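Local coordinates for L-amino acid deaminase (PDB 5I39), which probably acts as an FAD-dependent, membrane-bound oxidoreductase that deaminates L-amino acids, at residues A33-A38 with G201-T206. Sequence-based numbering, arbitrary orientation.
Sequences ALPKQA and GVRIYT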
loop_
_atom_site.group_PDB
_atom_site.type_symbol
_atom_site.label_atom_id
_atom_site.label_comp_id
_atom_site.label_asym_id
_atom_site.label_seq_id
_atom_site.Cartn_x
_atom_site.Cartn_y
_atom_site.Cartn_z
ATOM N N ALA A 33 22.553 18.181 9.739
ATOM C CA ALA A 33 23.467 17.052 9.585
ATOM C C ALA A 33 22.811 15.735 9.967
ATOM O O ALA A 33 21.873 15.700 10.765
ATOM C CB ALA A 33 24.718 17.271 10.419
ATOM N N LEU A 34 23.317 14.652 9.389
ATOM C CA LEU A 34 22.881 13.314 9.746
ATOM C C LEU A 34 23.219 13.079 11.221
ATOM O O LEU A 34 24.345 13.368 11.632
ATOM C CB LEU A 34 23.594 12.286 8.873
ATOM C CG LEU A 34 23.097 10.848 8.938
ATOM C CD1 LEU A 34 21.693 10.756 8.357
ATOM C CD2 LEU A 34 24.067 9.953 8.182
ATOM N N PRO A 35 22.254 12.584 12.029
ATOM C CA PRO A 35 22.550 12.348 13.443
ATOM C C PRO A 35 23.663 11.328 13.652
ATOM O O PRO A 35 23.886 10.461 12.804
ATOM C CB PRO A 35 21.220 11.819 14.004
ATOM C CG PRO A 35 20.190 12.345 13.075
ATOM C CD PRO A 35 20.842 12.289 11.730
ATOM N N LYS A 36 24.359 11.446 14.776
ATOM C CA LYS A 36 25.424 10.500 15.105
ATOM C C LYS A 36 24.890 9.124 15.492
ATOM O O LYS A 36 25.570 8.122 15.284
ATOM C CB LYS A 36 26.313 11.049 16.226
ATOM C CG LYS A 36 27.030 12.355 15.898
ATOM C CD LYS A 36 27.655 12.367 14.507
ATOM C CE LYS A 36 28.640 13.511 14.332
ATOM N NZ LYS A 36 28.050 14.847 14.622
ATOM N N GLN A 37 23.674 9.077 16.035
ATOM C CA GLN A 37 23.098 7.835 16.545
ATOM C C GLN A 37 21.576 7.852 16.428
ATOM O O GLN A 37 20.958 8.917 16.427
ATOM C CB GLN A 37 23.540 7.638 18.006
ATOM C CG GLN A 37 23.029 6.390 18.743
ATOM C CD GLN A 37 21.610 6.461 19.317
ATOM O OE1 GLN A 37 20.991 5.419 19.546
ATOM N NE2 GLN A 37 21.088 7.662 19.557
ATOM N N ALA A 38 20.991 6.663 16.321
ATOM C CA ALA A 38 19.540 6.479 16.437
ATOM C C ALA A 38 19.265 5.082 16.966
ATOM O O ALA A 38 19.993 4.145 16.642
ATOM C CB ALA A 38 18.861 6.674 15.092
ATOM N N GLY A 201 8.570 13.057 15.749
ATOM C CA GLY A 201 10.001 13.080 16.055
ATOM C C GLY A 201 10.842 12.135 15.218
ATOM O O GLY A 201 12.048 12.042 15.435
ATOM N N VAL A 202 10.234 11.440 14.257
ATOM C CA VAL A 202 11.016 10.660 13.301
ATOM C C VAL A 202 11.795 11.658 12.450
ATOM O O VAL A 202 11.217 12.609 11.933
ATOM C CB VAL A 202 10.138 9.791 12.378
ATOM C CG1 VAL A 202 11.009 9.001 11.407
ATOM C CG2 VAL A 202 9.265 8.842 13.187
ATOM N N ARG A 203 13.103 11.462 12.324
ATOM C CA ARG A 203 13.913 12.318 11.461
ATOM C C ARG A 203 14.173 11.580 10.157
ATOM O O ARG A 203 14.562 10.413 10.171
ATOM C CB ARG A 203 15.188 12.749 12.179
ATOM C CG ARG A 203 14.860 13.660 13.358
ATOM C CD ARG A 203 16.087 14.264 14.007
ATOM N NE ARG A 203 16.841 13.287 14.785
ATOM C CZ ARG A 203 17.980 13.548 15.428
ATOM N NH1 ARG A 203 18.524 14.764 15.387
ATOM N NH2 ARG A 203 18.587 12.584 16.112
ATOM N N ILE A 204 13.899 12.255 9.042
ATOM C CA ILE A 204 13.900 11.632 7.720
ATOM C C ILE A 204 14.853 12.402 6.821
ATOM O O ILE A 204 14.614 13.572 6.513
ATOM C CB ILE A 204 12.493 11.611 7.080
ATOM C CG1 ILE A 204 11.478 10.987 8.049
ATOM C CG2 ILE A 204 12.534 10.844 5.759
ATOM C CD1 ILE A 204 10.042 10.940 7.553
ATOM N N TYR A 205 15.920 11.738 6.388
ATOM C CA TYR A 205 16.952 12.373 5.567
ATOM C C TYR A 205 16.834 11.908 4.128
ATOM O O TYR A 205 16.993 10.725 3.831
ATOM C CB TYR A 205 18.340 12.123 6.165
ATOM C CG TYR A 205 18.401 12.750 7.528
ATOM C CD1 TYR A 205 18.725 14.098 7.685
ATOM C CD2 TYR A 205 18.033 12.030 8.659
ATOM C CE1 TYR A 205 18.721 14.694 8.935
ATOM C CE2 TYR A 205 18.017 12.617 9.911
ATOM C CZ TYR A 205 18.363 13.949 10.046
ATOM O OH TYR A 205 18.352 14.520 11.298
ATOM N N THR A 206 16.513 12.857 3.253
ATOM C CA THR A 206 16.329 12.607 1.829
ATOM C C THR A 206 17.646 12.812 1.080
ATOM O O THR A 206 18.610 13.358 1.625
ATOM C CB THR A 206 15.240 13.525 1.257
ATOM O OG1 THR A 206 15.547 14.885 1.575
ATOM C CG2 THR A 206 13.896 13.168 1.857
HETATM O O HOH W 1 19.459 16.952 11.530
HETATM O O HOH W 2 18.297 9.891 16.715
#
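Pro35 packs its ring against the ends of two side chains from the edge strand 203-205, Arg203 and Tyr205. Its CG sits over the centre of one face of the Arg203 guanidinium, 3.4 Å above the plane, an apolar lid on a flat cation. Arg203 reaches this place through a bend at chi3 (-73°) that turns the guanidinium across the proline. The neighbouring ring carbon, Pro35 CD, meets the far end of the phenol, 3.4 Å from Tyr205 CE2 and obliquely to the ring. Leu34, with CG anti to the backbone N (chi1 -170°), brings CD1 over a face of the same ring as a CH-pi contact, 4.2 Å from the Tyr205 centroid. Two waters supply the polar links. One donates to Ala33 O and accepts from Tyr205 OH (2.7 Å); it lies in the plane of the ring, where a phenol proton normally points. The other donates to Gln37 O and accepts from Arg203 NH2 (2.8 Å), in the guanidinium plane. The contact joins the loop before strand 40-43 to the outermost strand of the Rossmann-type sheet. Val64 of the adjacent, parallel strand 63-66 packs on Pro35 and Tyr205, while Ile230 of strand 228-231 also touches Pro35.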